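Local atomic coordinates of catabolite control protein A (Lactococcus lactis, PDB entry 2O20), a protein that probably acts as a global transcriptional regulator of carbon catabolite repression and activation, binding DNA as a member of the LacI family. Residues D86-A89 with S90-Y94; E113-S117 with K118-G122; V145-V148 with G149-D152; Y164-A167 with A168-T172; V300-R303 with L304-K307. The protein carries 1 engineered substitution. One frame throughout, in Å; residues are numbered along the deposited sequence.

Contact 1 of 5, residues D86-A89 with S90-Y94; sequences DDIA and SMYKY. Engineered in segment 86-89: Ala89 (natural residue Asp).
Ala89 O, at the end of helix 76-91, accepts the backbone N-H of Tyr94 at 3.1 Å (Tyr94 N to Ala89 O), in a bond that is fairly straight at the hydrogen although the donor stands above the carbonyl plane. A weak bond from Tyr92 N reaches the same oxygen. At the next carbonyl, Lys93 N donates to Ser90 O at 3.0 Å. Lys93, with phi at 54°, is the C' residue of the Schellman motif that the bonds from Tyr94 N and Lys93 N define. The reversal lays Tyr94 CB against Ala89 CB at 4.2 Å; Ala89 is an engineered residue standing where the natural sequence has aspartate. On the neighbouring side of the helix, Ile88 and Met91 run side by side. The bend of Met91 at its last torsion (chi3 58°) turns the methyl back, so that Met91 CE lies 4.1 Å from Ile88 CD1. Tyr92 CD2 comes within 3.3 Å of Ile88 O. Earlier in the turn, Ser90 N and Asp86 O make a regular helical bond of 2.8 Å; in the conformer described, one of two modelled, Ser90 OG meets that oxygen from the other face of its plane. Further out, Ile88 packs on Ala299, Met302 and Arg303 of helix 294-309, and Asp87 OD2 is hydrogen-bonded to Tyr295 OH. Ala89 rests on Met96 of strand 95-100, the next element of this beta-alpha-beta unit. Because N-H groups of the turn itself bind the carbonyls of Ala89 and Ser90, the helix is closed by backbone chemistry, while apolar side chains hold its flank.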
loop_
_atom_site.group_PDB
_atom_site.type_symbol
_atom_site.label_atom_id
_atom_site.label_comp_id
_atom_site.label_asym_id
_atom_site.label_seq_id
_atom_site.Cartn_x
_atom_site.Cartn_y
_atom_site.Cartn_z
ATOM N N ASP D 86 1.472 -1.232 -15.974
ATOM C CA ASP D 86 2.768 -1.907 -16.105
ATOM C C ASP D 86 2.691 -3.209 -16.916
ATOM O O ASP D 86 3.525 -3.459 -17.785
ATOM C CB ASP D 86 3.314 -2.176 -14.702
ATOM C CG ASP D 86 4.725 -2.743 -14.694
ATOM O OD1 ASP D 86 4.967 -3.731 -13.957
ATOM O OD2 ASP D 86 5.586 -2.187 -15.391
ATOM N N ASP D 87 1.692 -4.046 -16.616
ATOM C CA ASP D 87 1.536 -5.311 -17.298
ATOM C C ASP D 87 1.318 -5.168 -18.810
ATOM O O ASP D 87 1.912 -5.937 -19.608
ATOM C CB ASP D 87 0.436 -6.134 -16.630
ATOM C CG ASP D 87 0.923 -6.819 -15.352
ATOM O OD1 ASP D 87 2.091 -6.562 -14.968
ATOM O OD2 ASP D 87 0.126 -7.571 -14.715
ATOM N N ILE D 88 0.497 -4.195 -19.206
ATOM C CA ILE D 88 0.212 -3.981 -20.613
ATOM C C ILE D 88 1.405 -3.361 -21.344
ATOM O O ILE D 88 1.744 -3.755 -22.487
ATOM C CB ILE D 88 -1.066 -3.110 -20.809
ATOM C CG1 ILE D 88 -2.311 -3.816 -20.223
ATOM C CG2 ILE D 88 -1.269 -2.758 -22.299
ATOM C CD1 ILE D 88 -2.781 -5.005 -21.042
ATOM N N ALA D 89 2.045 -2.391 -20.707
ATOM C CA ALA D 89 3.237 -1.762 -21.283
ATOM C C ALA D 89 4.407 -2.770 -21.413
ATOM O O ALA D 89 5.076 -2.846 -22.447
ATOM C CB ALA D 89 3.659 -0.549 -20.435
ATOM N N SER D 90 4.621 -3.576 -20.381
ATOM C CA SER D 90 5.664 -4.593 -20.405
ATOM C C SER D 90 5.468 -5.709 -21.464
ATOM O O SER D 90 6.450 -6.298 -21.955
ATOM C CB SER D 90 5.817 -5.202 -19.012
ATOM O OG SER D 90 6.274 -4.203 -18.115
ATOM N N MET D 91 4.221 -5.973 -21.833
ATOM C CA MET D 91 3.901 -6.908 -22.901
ATOM C C MET D 91 4.540 -6.486 -24.230
ATOM O O MET D 91 4.928 -7.332 -25.037
ATOM C CB MET D 91 2.384 -6.980 -23.050
ATOM C CG MET D 91 1.883 -8.003 -24.017
ATOM S SD MET D 91 0.120 -8.306 -23.790
ATOM C CE MET D 91 -0.572 -6.673 -24.016
ATOM N N TYR D 92 4.607 -5.172 -24.459
ATOM C CA TYR D 92 5.228 -4.615 -25.659
ATOM C C TYR D 92 6.691 -4.204 -25.449
ATOM O O TYR D 92 7.280 -3.605 -26.321
ATOM C CB TYR D 92 4.419 -3.421 -26.163
ATOM C CG TYR D 92 2.997 -3.763 -26.541
ATOM C CD1 TYR D 92 2.719 -4.598 -27.630
ATOM C CD2 TYR D 92 1.930 -3.281 -25.798
ATOM C CE1 TYR D 92 1.397 -4.929 -27.971
ATOM C CE2 TYR D 92 0.619 -3.581 -26.146
ATOM C CZ TYR D 92 0.365 -4.402 -27.238
ATOM O OH TYR D 92 -0.936 -4.709 -27.576
ATOM N N LYS D 93 7.248 -4.539 -24.279
ATOM C CA LYS D 93 8.576 -4.126 -23.842
ATOM C C LYS D 93 8.820 -2.598 -23.887
ATOM O O LYS D 93 9.913 -2.132 -24.212
ATOM C CB LYS D 93 9.647 -4.911 -24.608
ATOM C CG LYS D 93 9.222 -6.332 -24.931
ATOM C CD LYS D 93 10.241 -7.436 -24.647
ATOM C CE LYS D 93 11.623 -7.167 -25.146
ATOM N NZ LYS D 93 12.522 -8.365 -24.992
ATOM N N TYR D 94 7.785 -1.825 -23.552
ATOM C CA TYR D 94 7.908 -0.362 -23.446
ATOM C C TYR D 94 8.647 -0.034 -22.144
ATOM O O TYR D 94 8.600 -0.814 -21.180
ATOM C CB TYR D 94 6.539 0.342 -23.403
ATOM C CG TYR D 94 5.659 0.191 -24.633
ATOM C CD1 TYR D 94 6.186 -0.154 -25.892
ATOM C CD2 TYR D 94 4.282 0.446 -24.542
ATOM C CE1 TYR D 94 5.358 -0.269 -27.008
ATOM C CE2 TYR D 94 3.450 0.328 -25.644
ATOM C CZ TYR D 94 3.985 -0.023 -26.867
ATOM O OH TYR D 94 3.123 -0.127 -27.912
#

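Contact 2 of 5, residues E113-S117 with K118-G122; sequences ETFLS and KQVDG
Phe115 O takes the backbone N-H of Val120 in a nearly linear bond, 3.1 Å from Val120 N to Phe115 O with 174° at the hydrogen. Inside this closure a weak bond joins Gln119 N to Leu116 O; one residue earlier, Lys118 N makes a regular helical bond of 2.9 Å to Thr114 O. The latter oxygen is gripped twice, since Ser117 OG also donates to it, approaching the same face of the carbonyl plane. With Gln119 at a positive phi of 60°, the two bonds from Val120 and Gln119 form a Schellman motif that ends helix 105-118 and turns the chain toward strand 122-125 of the parallel sheet. The apolar contacts follow from that turn. Val120 and Phe115 meet at a slant, Val120 CG2 lying 3.9 Å from Phe115 CB, and the phenyl ring continues inward onto Ile97, Ala99 and Ile69 of the adjoining strands. An alanine in place of Val120 would remove both methyls and would probably leave a gap beside Phe115 CB and against Thr65, with the turn less firmly seated. Lys118 lies alongside Thr114, its chain stretched beyond CG. The aliphatic part is pressed closely there, Lys118 CE standing 3.5 Å from Thr114 CG2, and the residue also packs on Asn95 of the second subunit. Solvent supplies one further link: a water donates to Ser117 O at 2.6 Å and accepts from Gln119 NE2, tying the amide of the positive-phi residue back to the last turn of the helix.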
loop_
_atom_site.group_PDB
_atom_site.type_symbol
_atom_site.label_atom_id
_atom_site.label_comp_id
_atom_site.label_asym_id
_atom_site.label_seq_id
_atom_site.Cartn_x
_atom_site.Cartn_y
_atom_site.Cartn_z
ATOM N N GLU D 113 7.547 18.590 -17.108
ATOM C CA GLU D 113 8.733 19.145 -17.749
ATOM C C GLU D 113 9.761 18.060 -17.977
ATOM O O GLU D 113 10.343 17.964 -19.054
ATOM C CB GLU D 113 9.358 20.263 -16.900
ATOM C CG GLU D 113 8.545 21.532 -16.882
ATOM C CD GLU D 113 9.185 22.668 -16.082
ATOM O OE1 GLU D 113 10.109 22.417 -15.264
ATOM O OE2 GLU D 113 8.746 23.825 -16.281
ATOM N N THR D 114 9.982 17.247 -16.950
ATOM C CA THR D 114 10.945 16.167 -17.043
ATOM C C THR D 114 10.498 15.143 -18.086
ATOM O O THR D 114 11.328 14.676 -18.869
ATOM C CB THR D 114 11.186 15.513 -15.680
ATOM O OG1 THR D 114 11.669 16.508 -14.766
ATOM C CG2 THR D 114 12.226 14.410 -15.789
ATOM N N PHE D 115 9.202 14.809 -18.108
ATOM C CA PHE D 115 8.630 13.898 -19.125
ATOM C C PHE D 115 8.755 14.449 -20.558
ATOM O O PHE D 115 9.191 13.747 -21.465
ATOM C CB PHE D 115 7.131 13.616 -18.839
ATOM C CG PHE D 115 6.859 12.612 -17.726
ATOM C CD1 PHE D 115 7.872 12.065 -16.944
ATOM C CD2 PHE D 115 5.553 12.264 -17.445
ATOM C CE1 PHE D 115 7.582 11.160 -15.920
ATOM C CE2 PHE D 115 5.246 11.373 -16.426
ATOM C CZ PHE D 115 6.269 10.808 -15.669
ATOM N N LEU D 116 8.339 15.703 -20.749
ATOM C CA LEU D 116 8.357 16.359 -22.066
ATOM C C LEU D 116 9.792 16.532 -22.568
ATOM O O LEU D 116 10.042 16.393 -23.762
ATOM C CB LEU D 116 7.623 17.722 -22.035
ATOM C CG LEU D 116 6.077 17.793 -22.128
ATOM C CD1 LEU D 116 5.312 16.917 -21.106
ATOM C CD2 LEU D 116 5.603 19.256 -22.002
ATOM N N SER D 117 10.728 16.790 -21.653
ATOM C CA SER D 117 12.149 16.884 -22.005
ATOM C C SER D 117 12.770 15.532 -22.327
ATOM O O SER D 117 13.628 15.451 -23.210
ATOM C CB SER D 117 12.972 17.570 -20.902
ATOM O OG SER D 117 13.604 16.621 -20.055
ATOM N N LYS D 118 12.369 14.484 -21.599
ATOM C CA LYS D 118 12.793 13.115 -21.921
ATOM C C LYS D 118 12.127 12.584 -23.182
ATOM O O LYS D 118 12.487 11.525 -23.652
ATOM C CB LYS D 118 12.478 12.151 -20.791
ATOM C CG LYS D 118 13.376 12.237 -19.591
ATOM C CD LYS D 118 12.842 11.316 -18.511
ATOM C CE LYS D 118 13.554 11.502 -17.198
ATOM N NZ LYS D 118 12.725 10.975 -16.046
ATOM N N GLN D 119 11.159 13.316 -23.722
ATOM C CA GLN D 119 10.438 12.906 -24.922
ATOM C C GLN D 119 9.711 11.559 -24.701
ATOM O O GLN D 119 9.783 10.633 -25.532
ATOM C CB GLN D 119 11.377 12.838 -26.142
ATOM C CG GLN D 119 11.848 14.191 -26.682
ATOM C CD GLN D 119 12.973 14.036 -27.687
ATOM O OE1 GLN D 119 12.766 14.160 -28.891
ATOM N NE2 GLN D 119 14.160 13.705 -27.197
ATOM N N VAL D 120 9.011 11.446 -23.579
ATOM C CA VAL D 120 8.109 10.302 -23.418
ATOM C C VAL D 120 7.090 10.340 -24.568
ATOM O O VAL D 120 6.740 11.416 -25.124
ATOM C CB VAL D 120 7.418 10.229 -22.016
ATOM C CG1 VAL D 120 8.443 10.354 -20.889
ATOM C CG2 VAL D 120 6.306 11.255 -21.886
ATOM N N ASP D 121 6.647 9.144 -24.930
ATOM C CA ASP D 121 5.761 8.920 -26.055
ATOM C C ASP D 121 4.280 9.017 -25.658
ATOM O O ASP D 121 3.410 9.225 -26.505
ATOM C CB ASP D 121 6.085 7.559 -26.683
ATOM C CG ASP D 121 7.506 7.486 -27.201
ATOM O OD1 ASP D 121 7.736 8.057 -28.266
ATOM O OD2 ASP D 121 8.416 6.936 -26.528
ATOM N N GLY D 122 4.005 8.864 -24.367
ATOM C CA GLY D 122 2.656 8.888 -23.846
ATOM C C GLY D 122 2.660 8.995 -22.323
ATOM O O GLY D 122 3.631 8.620 -21.680
HETATM O O HOH W 1 15.004 13.870 -24.749
#

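Contact 3 of 5, residues V145-V148 with G149-D152; sequences VVLV and GTID
Val148 leads directly into Gly149, where the chain leaves strand 145-148 and folds back beside it. Gly149 has a positive phi of 83°, which favours glycine, and any beta carbon at this position would fall only 2.6 Å from Val148 O. Thr150 then sends its methyl back over the strand, Thr150 CG2 approaching Leu147 CB at 4.0 Å. With OG1 opposite the backbone N (chi1 -167°), the methyl is left between the backbone N and the carbonyl carbon, and Thr150 OG1 is hydrogen-bonded to Glu194 OE2. This turn follows the C-terminal end of a strand in the interior of a parallel six-stranded sheet, the end of the sheet that faces the cleft between lobes in the periplasmic-binding-protein fold; a bound sulfate, probably from the crystallisation liquor, lies about 5 Å from the Thr150 side chain. At Ile151 the backbone N-H is held by the other oxygen of the same carboxylate, Glu194 OE1, while the side chain leans on Asn161. Asp152 crosses Leu147 at a slant, its CB 4.0 Å from Leu147 CD1, and the leucine methyl stands 3.9 Å from Asp152 N. Beyond that contact, OD1 forms a salt bridge with Arg135, and OD2 accepts from Ile157 N.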
loop_
_atom_site.group_PDB
_atom_site.type_symbol
_atom_site.label_atom_id
_atom_site.label_comp_id
_atom_site.label_asym_id
_atom_site.label_seq_id
_atom_site.Cartn_x
_atom_site.Cartn_y
_atom_site.Cartn_z
ATOM N N VAL D 145 -2.140 11.350 -23.922
ATOM C CA VAL D 145 -2.384 11.245 -22.476
ATOM C C VAL D 145 -3.755 10.598 -22.221
ATOM O O VAL D 145 -4.719 10.812 -22.987
ATOM C CB VAL D 145 -2.279 12.654 -21.794
ATOM C CG1 VAL D 145 -3.120 13.656 -22.530
ATOM C CG2 VAL D 145 -2.677 12.622 -20.334
ATOM N N VAL D 146 -3.814 9.756 -21.200
ATOM C CA VAL D 146 -5.062 9.169 -20.716
ATOM C C VAL D 146 -5.141 9.423 -19.189
ATOM O O VAL D 146 -4.161 9.232 -18.479
ATOM C CB VAL D 146 -5.125 7.665 -20.983
ATOM C CG1 VAL D 146 -6.506 7.089 -20.555
ATOM C CG2 VAL D 146 -4.851 7.388 -22.472
ATOM N N LEU D 147 -6.308 9.858 -18.720
ATOM C CA LEU D 147 -6.586 10.048 -17.283
ATOM C C LEU D 147 -7.230 8.787 -16.708
ATOM O O LEU D 147 -8.055 8.156 -17.380
ATOM C CB LEU D 147 -7.519 11.253 -17.084
ATOM C CG LEU D 147 -7.249 12.545 -17.886
ATOM C CD1 LEU D 147 -8.350 13.544 -17.653
ATOM C CD2 LEU D 147 -5.876 13.187 -17.585
ATOM N N VAL D 148 -6.858 8.412 -15.482
ATOM C CA VAL D 148 -7.473 7.287 -14.766
ATOM C C VAL D 148 -7.926 7.738 -13.367
ATOM O O VAL D 148 -7.127 8.299 -12.601
ATOM C CB VAL D 148 -6.514 6.071 -14.620
ATOM C CG1 VAL D 148 -7.291 4.835 -14.123
ATOM C CG2 VAL D 148 -5.766 5.773 -15.952
ATOM N N GLY D 149 -9.209 7.537 -13.055
ATOM C CA GLY D 149 -9.767 7.917 -11.763
ATOM C C GLY D 149 -10.159 9.378 -11.677
ATOM O O GLY D 149 -10.576 9.855 -10.608
ATOM N N THR D 150 -10.013 10.106 -12.784
ATOM C CA THR D 150 -10.506 11.484 -12.860
ATOM C C THR D 150 -11.055 11.770 -14.250
ATOM O O THR D 150 -10.785 11.033 -15.209
ATOM C CB THR D 150 -9.428 12.516 -12.413
ATOM O OG1 THR D 150 -10.038 13.814 -12.215
ATOM C CG2 THR D 150 -8.265 12.588 -13.411
ATOM N N ILE D 151 -11.886 12.812 -14.319
ATOM C CA ILE D 151 -12.628 13.170 -15.521
ATOM C C ILE D 151 -12.344 14.627 -15.881
ATOM O O ILE D 151 -12.430 15.513 -15.022
ATOM C CB ILE D 151 -14.140 12.993 -15.314
ATOM C CG1 ILE D 151 -14.480 11.565 -14.852
ATOM C CG2 ILE D 151 -14.893 13.334 -16.599
ATOM C CD1 ILE D 151 -15.874 11.421 -14.286
ATOM N N ASP D 152 -11.991 14.860 -17.149
ATOM C CA ASP D 152 -11.830 16.205 -17.704
ATOM C C ASP D 152 -13.226 16.835 -17.897
ATOM O O ASP D 152 -14.107 16.220 -18.491
ATOM C CB ASP D 152 -11.072 16.109 -19.049
ATOM C CG ASP D 152 -10.922 17.458 -19.777
ATOM O OD1 ASP D 152 -10.841 18.516 -19.104
ATOM O OD2 ASP D 152 -10.863 17.444 -21.039
#

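Contact 4 of 5, residues Y164-A167 with A168-T172; sequences YHLA and AYQST
The opening turns of helix 164-177, which packs against helix 193-208 and strand 242-245, bring Leu166 and Gln170 together one turn apart. Their side chains converge at an angle, and the amide nitrogen does the touching: Gln170 NE2 lies 3.5 Å from both Leu166 CG and Leu166 CD1. The glutamine chain leaves CB with CG beside its own backbone N (chi1 -71°) and then runs extended, passing over the carbonyl of Leu166 with Gln170 CG 3.4 Å from Leu166 O. Its oxygen is used outside the helix, where Gln170 OE1 accepts from His323 NE2. With a leucine at this position the bond to His323 would be lost, and the histidine nitrogen would probably be left without this mate and its ring freer to turn. The backbone beneath is regular, as in the 2.9 Å bond from Gln170 N to Leu166 O, 170° at the hydrogen. On the buried side, Ala167 O is gripped from opposite faces of its plane by two donors, Ser171 N at 3.0 Å and Ser171 OG at 2.8 Å. The next residue repeats the device, Thr172 OG1 donating to Ala168 O at 2.8 Å. Ala167 and Ser171 pack on Val290 of strand 289-291. Across the helix Tyr169 OH is bonded to Glu208. A serine or threonine hydroxyl turned back on the carbonyl one turn earlier is a common way for an alpha helix to satisfy such a side chain where it is buried, here on a helix flanking a parallel sheet.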
loop_
_atom_site.group_PDB
_atom_site.type_symbol
_atom_site.label_atom_id
_atom_site.label_comp_id
_atom_site.label_asym_id
_atom_site.label_seq_id
_atom_site.Cartn_x
_atom_site.Cartn_y
_atom_site.Cartn_z
ATOM N N TYR D 164 -19.355 7.137 -11.139
ATOM C CA TYR D 164 -19.385 7.625 -9.730
ATOM C C TYR D 164 -20.790 8.020 -9.234
ATOM O O TYR D 164 -21.125 7.884 -8.034
ATOM C CB TYR D 164 -18.433 8.806 -9.566
ATOM C CG TYR D 164 -16.996 8.498 -9.944
ATOM C CD1 TYR D 164 -16.206 7.666 -9.148
ATOM C CD2 TYR D 164 -16.425 9.043 -11.075
ATOM C CE1 TYR D 164 -14.905 7.387 -9.480
ATOM C CE2 TYR D 164 -15.095 8.757 -11.419
ATOM C CZ TYR D 164 -14.347 7.935 -10.609
ATOM O OH TYR D 164 -13.030 7.638 -10.930
ATOM N N HIS D 165 -21.600 8.526 -10.150
ATOM C CA HIS D 165 -22.993 8.880 -9.862
ATOM C C HIS D 165 -23.774 7.642 -9.383
ATOM O O HIS D 165 -24.349 7.619 -8.294
ATOM C CB HIS D 165 -23.622 9.471 -11.118
ATOM C CG HIS D 165 -25.087 9.731 -10.997
ATOM N ND1 HIS D 165 -26.034 8.740 -11.164
ATOM C CD2 HIS D 165 -25.772 10.864 -10.751
ATOM C CE1 HIS D 165 -27.240 9.256 -11.014
ATOM N NE2 HIS D 165 -27.110 10.546 -10.774
ATOM N N LEU D 166 -23.731 6.597 -10.181
ATOM C CA LEU D 166 -24.440 5.362 -9.857
ATOM C C LEU D 166 -23.913 4.726 -8.559
ATOM O O LEU D 166 -24.709 4.281 -7.718
ATOM C CB LEU D 166 -24.381 4.386 -11.058
ATOM C CG LEU D 166 -25.032 3.014 -10.904
ATOM C CD1 LEU D 166 -26.534 3.169 -10.712
ATOM C CD2 LEU D 166 -24.711 2.160 -12.117
ATOM N N ALA D 167 -22.594 4.655 -8.396
ATOM C CA ALA D 167 -22.003 4.131 -7.153
ATOM C C ALA D 167 -22.445 4.919 -5.909
ATOM O O ALA D 167 -22.775 4.331 -4.887
ATOM C CB ALA D 167 -20.468 4.090 -7.264
ATOM N N ALA D 168 -22.453 6.244 -6.006
ATOM C CA ALA D 168 -22.883 7.115 -4.898
ATOM C C ALA D 168 -24.404 6.971 -4.628
ATOM O O ALA D 168 -24.824 6.959 -3.473
ATOM C CB ALA D 168 -22.504 8.577 -5.180
ATOM N N TYR D 169 -25.213 6.828 -5.681
ATOM C CA TYR D 169 -26.648 6.542 -5.549
ATOM C C TYR D 169 -26.905 5.201 -4.846
ATOM O O TYR D 169 -27.643 5.171 -3.873
ATOM C CB TYR D 169 -27.351 6.567 -6.930
ATOM C CG TYR D 169 -28.808 6.153 -6.893
ATOM C CD1 TYR D 169 -29.806 7.059 -6.519
ATOM C CD2 TYR D 169 -29.189 4.850 -7.231
ATOM C CE1 TYR D 169 -31.148 6.679 -6.490
ATOM C CE2 TYR D 169 -30.517 4.457 -7.227
ATOM C CZ TYR D 169 -31.499 5.373 -6.840
ATOM O OH TYR D 169 -32.816 4.976 -6.827
ATOM N N GLN D 170 -26.273 4.118 -5.317
ATOM C CA GLN D 170 -26.465 2.770 -4.737
ATOM C C GLN D 170 -25.962 2.713 -3.268
ATOM O O GLN D 170 -26.588 2.098 -2.421
ATOM C CB GLN D 170 -25.732 1.707 -5.550
ATOM C CG GLN D 170 -26.348 1.409 -6.913
ATOM C CD GLN D 170 -25.391 0.679 -7.829
ATOM O OE1 GLN D 170 -24.205 0.544 -7.527
ATOM N NE2 GLN D 170 -25.904 0.215 -8.974
ATOM N N SER D 171 -24.837 3.374 -2.982
ATOM C CA SER D 171 -24.292 3.427 -1.627
ATOM C C SER D 171 -25.251 4.133 -0.648
ATOM O O SER D 171 -25.532 3.638 0.477
ATOM C CB SER D 171 -22.919 4.151 -1.633
ATOM O OG SER D 171 -21.981 3.427 -2.375
ATOM N N THR D 172 -25.724 5.307 -1.055
ATOM C CA THR D 172 -26.652 6.093 -0.232
ATOM C C THR D 172 -27.965 5.313 -0.010
ATOM O O THR D 172 -28.435 5.217 1.114
ATOM C CB THR D 172 -26.908 7.475 -0.856
ATOM O OG1 THR D 172 -25.645 8.121 -1.099
ATOM C CG2 THR D 172 -27.823 8.347 0.036
#

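Contact 5 of 5, residues V300-R303 with L304-K307; sequences VAMR and LLTK
Met302 and Thr306 form the close-packed part of this stretch of helix 294-309. The methionine bends at chi2 (61°) and again at chi3, and crosses the threonine at about a right angle, with Met302 CE 3.5 Å from Thr306 OG1. The same methyl lies 4.0 Å from Leu305 CD2. Beneath it, Met302 O is bound from opposite faces of its carbonyl plane by Thr306 OG1 at 2.8 Å and Thr306 N at 2.9 Å, which satisfies the buried hydroxyl within the helix. Leu305 continues the apolar surface onto Val146 and Val66, and Ala301 settles on Val146 and Val148. The exposed side is held more loosely. There the helical bond from Lys307 N to Arg303 O is weak at 3.4 Å, and the stretched lysine merely passes alongside the carbonyl, with Lys307 CG 3.5 Å from Arg303 O. Arg303 runs extended toward solvent as well, although its side chain still touches Ile88 of helix 76-91. An apolar side laid on parallel strands and a neighbouring helix, with long charged chains on the outer side, is the pattern of an amphipathic helix covering the sheet of an alpha/beta domain.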
loop_
_atom_site.group_PDB
_atom_site.type_symbol
_atom_site.label_atom_id
_atom_site.label_comp_id
_atom_site.label_asym_id
_atom_site.label_seq_id
_atom_site.Cartn_x
_atom_site.Cartn_y
_atom_site.Cartn_z
ATOM N N VAL D 300 -6.969 -1.115 -19.083
ATOM C CA VAL D 300 -7.830 -0.526 -20.115
ATOM C C VAL D 300 -7.249 0.805 -20.579
ATOM O O VAL D 300 -7.230 1.086 -21.781
ATOM C CB VAL D 300 -9.324 -0.404 -19.630
ATOM C CG1 VAL D 300 -10.138 0.458 -20.557
ATOM C CG2 VAL D 300 -9.946 -1.791 -19.532
ATOM N N ALA D 301 -6.753 1.607 -19.630
ATOM C CA ALA D 301 -6.123 2.880 -19.949
ATOM C C ALA D 301 -4.878 2.700 -20.798
ATOM O O ALA D 301 -4.638 3.461 -21.750
ATOM C CB ALA D 301 -5.761 3.610 -18.683
ATOM N N MET D 302 -4.054 1.715 -20.449
ATOM C CA MET D 302 -2.795 1.521 -21.181
ATOM C C MET D 302 -3.062 0.962 -22.616
ATOM O O MET D 302 -2.356 1.307 -23.580
ATOM C CB MET D 302 -1.825 0.655 -20.358
ATOM C CG MET D 302 -0.423 0.600 -20.910
ATOM S SD MET D 302 0.464 2.186 -21.024
ATOM C CE MET D 302 0.840 2.213 -22.775
ATOM N N ARG D 303 -4.110 0.154 -22.757
ATOM C CA ARG D 303 -4.558 -0.329 -24.078
ATOM C C ARG D 303 -4.958 0.833 -24.985
ATOM O O ARG D 303 -4.610 0.855 -26.180
ATOM C CB ARG D 303 -5.722 -1.319 -23.940
ATOM C CG ARG D 303 -5.286 -2.711 -23.570
ATOM C CD ARG D 303 -6.454 -3.669 -23.466
ATOM N NE ARG D 303 -6.048 -4.873 -22.746
ATOM C CZ ARG D 303 -6.651 -5.377 -21.675
ATOM N NH1 ARG D 303 -7.754 -4.811 -21.166
ATOM N NH2 ARG D 303 -6.152 -6.484 -21.121
ATOM N N LEU D 304 -5.686 1.798 -24.408
ATOM C CA LEU D 304 -6.132 2.968 -25.131
ATOM C C LEU D 304 -4.903 3.806 -25.518
ATOM O O LEU D 304 -4.728 4.175 -26.681
ATOM C CB LEU D 304 -7.133 3.775 -24.277
ATOM C CG LEU D 304 -7.702 5.087 -24.841
ATOM C CD1 LEU D 304 -8.317 4.851 -26.154
ATOM C CD2 LEU D 304 -8.736 5.689 -23.912
ATOM N N LEU D 305 -4.037 4.079 -24.548
ATOM C CA LEU D 305 -2.828 4.865 -24.814
ATOM C C LEU D 305 -1.944 4.233 -25.926
ATOM O O LEU D 305 -1.346 4.946 -26.710
ATOM C CB LEU D 305 -2.008 5.090 -23.542
ATOM C CG LEU D 305 -0.787 6.039 -23.626
ATOM C CD1 LEU D 305 -1.152 7.479 -24.075
ATOM C CD2 LEU D 305 -0.052 6.093 -22.312
ATOM N N THR D 306 -1.855 2.906 -25.946
ATOM C CA THR D 306 -1.083 2.175 -26.925
ATOM C C THR D 306 -1.560 2.541 -28.329
ATOM O O THR D 306 -0.737 2.763 -29.240
ATOM C CB THR D 306 -1.165 0.638 -26.675
ATOM O OG1 THR D 306 -0.544 0.340 -25.429
ATOM C CG2 THR D 306 -0.407 -0.159 -27.755
ATOM N N LYS D 307 -2.876 2.656 -28.497
ATOM C CA LYS D 307 -3.435 3.021 -29.804
ATOM C C LYS D 307 -3.111 4.469 -30.173
ATOM O O LYS D 307 -2.747 4.735 -31.311
ATOM C CB LYS D 307 -4.954 2.802 -29.828
ATOM C CG LYS D 307 -5.405 1.383 -29.570
ATOM C CD LYS D 307 -6.904 1.349 -29.298
ATOM C CE LYS D 307 -7.397 -0.041 -28.949
ATOM N NZ LYS D 307 -8.871 -0.036 -28.759
#

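Contact 5 joins three of the others: its helix lies between contact 1, whose Tyr94 OH is 3.5 Å from Thr306 CG2, and the strand of contact 3, where Val148 CG2 is 3.5 Å from Ala301 CB. Gly122 of contact 2 also reaches Leu305. Contacts 1 and 2, both Schellman ends of helices, have centres 18 Å apart and do not touch each other. Contact 4 lies on the opposite side of the chain's centre from these two, about 34 and 37 Å away between centres. Contact 3 connects it to the rest, Ile151 CD1 packing on Tyr164 CE2 at 4.0 Å; a sulfate, probably from the crystallisation liquor, lies near Thr150 of contact 3 and may mark the cleft.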